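Local coordinates for isochorismatase family protein family (Burkholderia thailandensis, PDB 3TXY) that is of unknown function but has the isochorismatase-family fold, whose members are generally hydrolases, although the usual cysteine nucleophile is absent, at residues P55-H60 / V119-R124; V102-H107 / T113-D118. All blocks are in the same frame, centred on the assembly; numbering follows the deposited sequence. Where two conformers were deposited one is given.

Contact 1. Residues P55-H60 / V119-R124; sequences PVIFVH and VQLRRR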
loop_
_atom_site.group_PDB
_atom_site.type_symbol
_atom_site.label_atom_id
_atom_site.label_comp_id
_atom_site.label_asym_id
_atom_site.label_seq_id
_atom_site.Cartn_x
_atom_site.Cartn_y
_atom_site.Cartn_z
ATOM N N PRO A 55 0.929 -23.898 5.101
ATOM C CA PRO A 55 1.196 -23.016 6.237
ATOM C C PRO A 55 0.074 -22.040 6.542
ATOM O O PRO A 55 -0.564 -21.503 5.621
ATOM C CB PRO A 55 2.462 -22.240 5.829
ATOM C CG PRO A 55 2.705 -22.530 4.403
ATOM C CD PRO A 55 1.870 -23.690 3.984
ATOM N N VAL A 56 -0.130 -21.809 7.841
ATOM C CA VAL A 56 -1.056 -20.801 8.344
ATOM C C VAL A 56 -0.255 -19.759 9.129
ATOM O O VAL A 56 0.482 -20.096 10.052
ATOM C CB VAL A 56 -2.144 -21.419 9.236
ATOM C CG1 VAL A 56 -3.067 -20.311 9.766
ATOM C CG2 VAL A 56 -2.910 -22.469 8.434
ATOM N N ILE A 57 -0.403 -18.502 8.724
ATOM C CA ILE A 57 0.426 -17.438 9.230
ATOM C C ILE A 57 -0.468 -16.411 9.861
ATOM O O ILE A 57 -1.299 -15.799 9.183
ATOM C CB ILE A 57 1.266 -16.772 8.129
ATOM C CG1 ILE A 57 2.120 -17.822 7.410
ATOM C CG2 ILE A 57 2.128 -15.688 8.755
ATOM C CD1 ILE A 57 2.867 -17.268 6.219
ATOM N N PHE A 58 -0.335 -16.281 11.176
ATOM C CA PHE A 58 -1.124 -15.340 11.931
ATOM C C PHE A 58 -0.305 -14.130 12.302
ATOM O O PHE A 58 0.734 -14.242 12.979
ATOM C CB PHE A 58 -1.662 -15.974 13.203
ATOM C CG PHE A 58 -2.655 -17.079 12.965
ATOM C CD1 PHE A 58 -3.925 -16.796 12.487
ATOM C CD2 PHE A 58 -2.330 -18.396 13.240
ATOM C CE1 PHE A 58 -4.855 -17.812 12.287
ATOM C CE2 PHE A 58 -3.250 -19.402 13.050
ATOM C CZ PHE A 58 -4.515 -19.112 12.556
ATOM N N VAL A 59 -0.812 -12.970 11.882
ATOM C CA VAL A 59 -0.135 -11.703 12.064
ATOM C C VAL A 59 -0.826 -10.892 13.169
ATOM O O VAL A 59 -2.049 -10.748 13.182
ATOM C CB VAL A 59 -0.153 -10.890 10.751
ATOM C CG1 VAL A 59 0.475 -9.510 10.936
ATOM C CG2 VAL A 59 0.536 -11.652 9.622
ATOM N N HIS A 60 -0.047 -10.325 14.071
ATOM C CA HIS A 60 -0.597 -9.400 15.045
ATOM C C HIS A 60 0.306 -8.213 15.154
ATOM O O HIS A 60 1.468 -8.272 14.760
ATOM C CB HIS A 60 -0.847 -10.069 16.409
ATOM C CG HIS A 60 0.397 -10.478 17.128
ATOM N ND1 HIS A 60 0.543 -10.314 18.456
ATOM C CD2 HIS A 60 1.571 -11.064 16.676
ATOM C CE1 HIS A 60 1.753 -10.759 18.833
ATOM N NE2 HIS A 60 2.380 -11.221 17.755
ATOM N N VAL A 119 10.387 -13.771 4.543
ATOM C CA VAL A 119 11.289 -14.884 4.867
ATOM C C VAL A 119 10.517 -16.224 5.050
ATOM O O VAL A 119 10.918 -17.288 4.536
ATOM C CB VAL A 119 12.139 -14.551 6.125
ATOM C CG1 VAL A 119 12.649 -15.834 6.803
ATOM C CG2 VAL A 119 13.301 -13.639 5.752
ATOM N N GLN A 120 9.404 -16.173 5.784
ATOM C CA GLN A 120 8.608 -17.388 6.043
ATOM C C GLN A 120 8.003 -17.907 4.748
ATOM O O GLN A 120 8.050 -19.096 4.458
ATOM C CB GLN A 120 7.470 -17.100 7.052
ATOM C CG GLN A 120 7.938 -16.787 8.476
ATOM C CD GLN A 120 8.417 -17.994 9.257
ATOM O OE1 GLN A 120 8.326 -19.128 8.801
ATOM N NE2 GLN A 120 8.937 -17.748 10.467
ATOM N N LEU A 121 7.434 -17.004 3.960
ATOM C CA LEU A 121 6.860 -17.395 2.666
ATOM C C LEU A 121 7.895 -17.995 1.720
ATOM O O LEU A 121 7.698 -19.091 1.191
ATOM C CB LEU A 121 6.140 -16.225 1.980
ATOM C CG LEU A 121 4.937 -15.686 2.766
ATOM C CD1 LEU A 121 4.464 -14.333 2.244
ATOM C CD2 LEU A 121 3.780 -16.671 2.765
ATOM N N ARG A 122 9.005 -17.292 1.519
ATOM C CA ARG A 122 10.053 -17.743 0.588
ATOM C C ARG A 122 10.597 -19.108 0.986
ATOM O O ARG A 122 10.687 -20.029 0.160
ATOM C CB ARG A 122 11.222 -16.752 0.550
ATOM C CG ARG A 122 10.886 -15.347 0.083
ATOM C CD ARG A 122 11.496 -15.060 -1.287
ATOM N NE ARG A 122 12.791 -14.368 -1.311
ATOM C CZ ARG A 122 12.913 -13.059 -1.560
ATOM N NH1 ARG A 122 11.830 -12.312 -1.696
ATOM N NH2 ARG A 122 14.101 -12.477 -1.632
ATOM N N ARG A 123 10.961 -19.230 2.253
ATOM C CA ARG A 123 11.599 -20.442 2.723
ATOM C C ARG A 123 10.683 -21.649 2.769
ATOM O O ARG A 123 11.156 -22.796 2.823
ATOM C CB ARG A 123 12.283 -20.168 4.045
ATOM C CG ARG A 123 13.416 -19.190 3.821
ATOM C CD ARG A 123 14.205 -18.932 5.073
ATOM N NE ARG A 123 15.062 -17.754 4.942
ATOM C CZ ARG A 123 15.828 -17.288 5.922
ATOM N NH1 ARG A 123 15.882 -17.946 7.084
ATOM N NH2 ARG A 123 16.582 -16.203 5.727
ATOM N N ARG A 124 9.384 -21.399 2.725
ATOM C CA ARG A 124 8.371 -22.444 2.717
ATOM C C ARG A 124 7.888 -22.726 1.287
ATOM O O ARG A 124 6.953 -23.490 1.081
ATOM C CB ARG A 124 7.236 -22.015 3.642
ATOM C CG ARG A 124 7.659 -22.008 5.093
ATOM C CD ARG A 124 6.601 -21.416 6.016
ATOM N NE ARG A 124 7.121 -21.220 7.359
ATOM C CZ ARG A 124 7.117 -22.137 8.327
ATOM N NH1 ARG A 124 6.609 -23.341 8.129
ATOM N NH2 ARG A 124 7.621 -21.845 9.517
#

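Contact 2. Residues V102-H107 / T113-D118; sequences VVVTKH and TGTDLD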
loop_
_atom_site.group_PDB
_atom_site.type_symbol
_atom_site.label_atom_id
_atom_site.label_comp_id
_atom_site.label_asym_id
_atom_site.label_seq_id
_atom_site.Cartn_x
_atom_site.Cartn_y
_atom_site.Cartn_z
ATOM N N VAL A 102 2.622 -20.254 12.159
ATOM C CA VAL A 102 3.604 -19.201 12.047
ATOM C C VAL A 102 2.990 -17.962 12.647
ATOM O O VAL A 102 1.891 -17.606 12.277
ATOM C CB VAL A 102 3.963 -18.974 10.587
ATOM C CG1 VAL A 102 5.024 -17.877 10.460
ATOM C CG2 VAL A 102 4.444 -20.282 9.984
ATOM N N VAL A 103 3.680 -17.350 13.612
ATOM C CA VAL A 103 3.235 -16.078 14.214
ATOM C C VAL A 103 4.180 -14.955 13.778
ATOM O O VAL A 103 5.387 -15.030 14.007
ATOM C CB VAL A 103 3.162 -16.153 15.765
ATOM C CG1 VAL A 103 2.899 -14.765 16.365
ATOM C CG2 VAL A 103 2.077 -17.126 16.202
ATOM N N VAL A 104 3.617 -13.936 13.132
ATOM C CA VAL A 104 4.365 -12.770 12.656
ATOM C C VAL A 104 3.916 -11.565 13.447
ATOM O O VAL A 104 2.712 -11.325 13.577
ATOM C CB VAL A 104 4.099 -12.520 11.167
ATOM C CG1 VAL A 104 4.691 -11.163 10.726
ATOM C CG2 VAL A 104 4.618 -13.696 10.342
ATOM N N THR A 105 4.876 -10.800 13.952
ATOM C CA THR A 105 4.575 -9.615 14.760
ATOM C C THR A 105 4.976 -8.365 14.003
ATOM O O THR A 105 6.122 -8.234 13.580
ATOM C CB THR A 105 5.311 -9.648 16.104
ATOM O OG1 THR A 105 4.986 -10.857 16.780
ATOM C CG2 THR A 105 4.913 -8.451 16.986
ATOM N N LYS A 106 4.028 -7.459 13.806
ATOM C CA LYS A 106 4.308 -6.217 13.068
ATOM C C LYS A 106 4.099 -4.994 13.953
ATOM O O LYS A 106 3.464 -5.078 15.018
ATOM C CB LYS A 106 3.445 -6.134 11.790
ATOM C CG LYS A 106 1.945 -5.985 12.014
ATOM C CD LYS A 106 1.166 -5.965 10.704
ATOM C CE LYS A 106 -0.344 -5.961 10.934
ATOM N NZ LYS A 106 -0.889 -4.593 11.227
ATOM N N HIS A 107 4.617 -3.858 13.490
ATOM C CA HIS A 107 4.574 -2.584 14.233
ATOM C C HIS A 107 3.980 -1.439 13.438
ATOM O O HIS A 107 4.269 -0.274 13.729
ATOM C CB HIS A 107 5.980 -2.156 14.683
ATOM C CG HIS A 107 6.776 -3.236 15.381
ATOM N ND1 HIS A 107 6.356 -3.837 16.518
ATOM C CD2 HIS A 107 8.050 -3.751 15.107
ATOM C CE1 HIS A 107 7.290 -4.730 16.919
ATOM N NE2 HIS A 107 8.334 -4.657 16.063
ATOM N N THR A 113 6.880 -4.927 6.498
ATOM C CA THR A 113 7.890 -4.035 7.076
ATOM C C THR A 113 8.266 -4.470 8.506
ATOM O O THR A 113 7.394 -4.630 9.359
ATOM C CB THR A 113 7.414 -2.570 7.102
ATOM O OG1 THR A 113 7.069 -2.136 5.776
ATOM C CG2 THR A 113 8.524 -1.659 7.648
ATOM N N GLY A 114 9.565 -4.694 8.729
ATOM C CA GLY A 114 10.058 -5.087 10.030
ATOM C C GLY A 114 9.656 -6.474 10.493
ATOM O O GLY A 114 9.716 -6.755 11.688
ATOM N N THR A 115 9.230 -7.335 9.568
ATOM C CA THR A 115 8.772 -8.684 9.951
ATOM C C THR A 115 9.528 -9.757 9.209
ATOM O O THR A 115 10.318 -9.460 8.294
ATOM C CB THR A 115 7.267 -8.930 9.716
ATOM O OG1 THR A 115 7.016 -9.260 8.343
ATOM C CG2 THR A 115 6.379 -7.734 10.156
ATOM N N ASP A 116 9.263 -11.001 9.604
ATOM C CA ASP A 116 9.753 -12.175 8.890
ATOM C C ASP A 116 8.738 -12.799 7.938
ATOM O O ASP A 116 8.899 -13.946 7.547
ATOM C CB ASP A 116 10.299 -13.244 9.865
ATOM C CG ASP A 116 9.245 -13.837 10.798
ATOM O OD1 ASP A 116 8.134 -13.237 10.980
ATOM O OD2 ASP A 116 9.553 -14.919 11.381
ATOM N N LEU A 117 7.696 -12.068 7.547
ATOM C CA LEU A 117 6.672 -12.654 6.679
ATOM C C LEU A 117 7.261 -13.135 5.341
ATOM O O LEU A 117 7.051 -14.272 4.937
ATOM C CB LEU A 117 5.527 -11.671 6.431
ATOM C CG LEU A 117 4.398 -12.145 5.492
ATOM C CD1 LEU A 117 3.767 -13.439 5.988
ATOM C CD2 LEU A 117 3.348 -11.055 5.384
ATOM N N ASP A 118 7.996 -12.282 4.663
ATOM C CA ASP A 118 8.543 -12.684 3.372
ATOM C C ASP A 118 9.525 -13.854 3.534
ATOM O O ASP A 118 9.508 -14.809 2.756
ATOM C CB ASP A 118 9.186 -11.520 2.659
ATOM C CG ASP A 118 9.553 -11.863 1.247
ATOM O OD1 ASP A 118 8.628 -12.061 0.426
ATOM O OD2 ASP A 118 10.774 -12.001 0.987
HETATM O O HOH W 1 7.794 -15.553 13.146
HETATM O O HOH W 2 7.531 -11.614 13.131
HETATM O O HOH W 3 8.554 -7.427 13.955
HETATM O O HOH W 4 7.120 -3.890 12.028
#

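Contact 1. Residues P55-H60 / V119-R124
With CG1 of Ile57 anti to the carbonyl carbon, beside the backbone N (chi1 -56°), and its chain then extended, CD1 of Ile57 reaches from the strand to the CD2 branch of Leu121, whose CG is placed the same way (chi1 -63°). The two methyls meet at 3.6 Å, Ile57 CD1 to Leu121 CD2, and the side chains cross at a slant. This is helix-on-sheet packing in an alpha/beta fold with a parallel sheet. Helix 117-123 belongs to the crossover from strand 102-106 to strand 128-134, which passes over strands 56-61 and 14-19, and its last turn comes down beside Ile57. Both residues of the pair are buried. Leu121 also rests on Ala15 of strand 14-19, while Ile57 packs on Val104 of the neighbouring strand.

Toward the end of the helix the contact grows looser and more polar at its margin. Pro55, just before the strand, offers CB to the aliphatic part of Arg124, the nearest atom being Arg124 CD at 4.2 Å. Beyond that methylene the guanidinium turns back to the preceding helical turn and holds Gln120 side-on, two nitrogens sharing one acceptor. Gln120 OE1 lies almost exactly in the guanidinium plane, which should limit rotation of both groups. The amide is fixed at its other end too, as Gln120 NE2 donates to Asp116 OD2. Within the grip, Arg124 NE donates in the carbonyl plane at 2.8 Å from Gln120 OE1, whereas Arg124 NH2, at 2.9 Å from Gln120 OE1, is tilted 24° from that plane.

Contact 2. Residues V102-H107 / T113-D118
Residues 103-106 and 114-117 run roughly antiparallel, 146° apart, with CA atoms 6.4 Å apart at Val104 and Leu117 and 6.0 Å at Lys106 and Thr115. They are the departing strand and the returning loop of a beta-alpha-beta crossover, joined across their polar side by water rather than direct bonds. Val104 wedges into the loop: its CG1 lies 3.6 Å from Thr115 CB, the two side chains crossing near a right angle, and its CG2 meets Asp116 OD1. Thr115 CG2 packs on Lys106 CB. Thr115 OG1, set between its backbone N and carbonyl carbon (chi1 81°), accepts from Leu117 N at 3.0 Å in an ST turn, and also bonds to Ala111 O. Lys106 NZ bonds to Trp109 O and forms a salt bridge with Asp20; the two recall the family's Asp-Lys-Cys triad, but this chain has no cysteine, leaving a catalytic role open.

Four waters bridge the gap. Water 4 links His107 N with Thr113 O, and water 3 donates to both Thr105 O and Gly114 O. The Asp116 carboxylate takes the other two: water 2 joins Thr105 N to Asp116 OD1, and water 1 donates to Val103 O and, at 2.6 Å, to Asp116 OD2.

Overall arrangement
Both contacts place the chain around helix 117-123 against adjacent strands of the sheet: contact 1 sets the helix on strand 56-61, and contact 2, nested within the loop that contact 1 closes, ties the helix start to strand 102-106, outermost in this chain's sheet. The strands join through backbone bonds such as Phe58 N to Val102 O, and the apolar layers merge where Ile57 CG2 meets Val104 CG2. Each contact thus has a buried aliphatic part and a polar margin. In contact 1 a buried Ile-Leu core gives way to an Arg-Gln pair at the C-terminal end of the helix, with Arg124 exposed; contact 2 is lined by bridging waters along partly exposed residues.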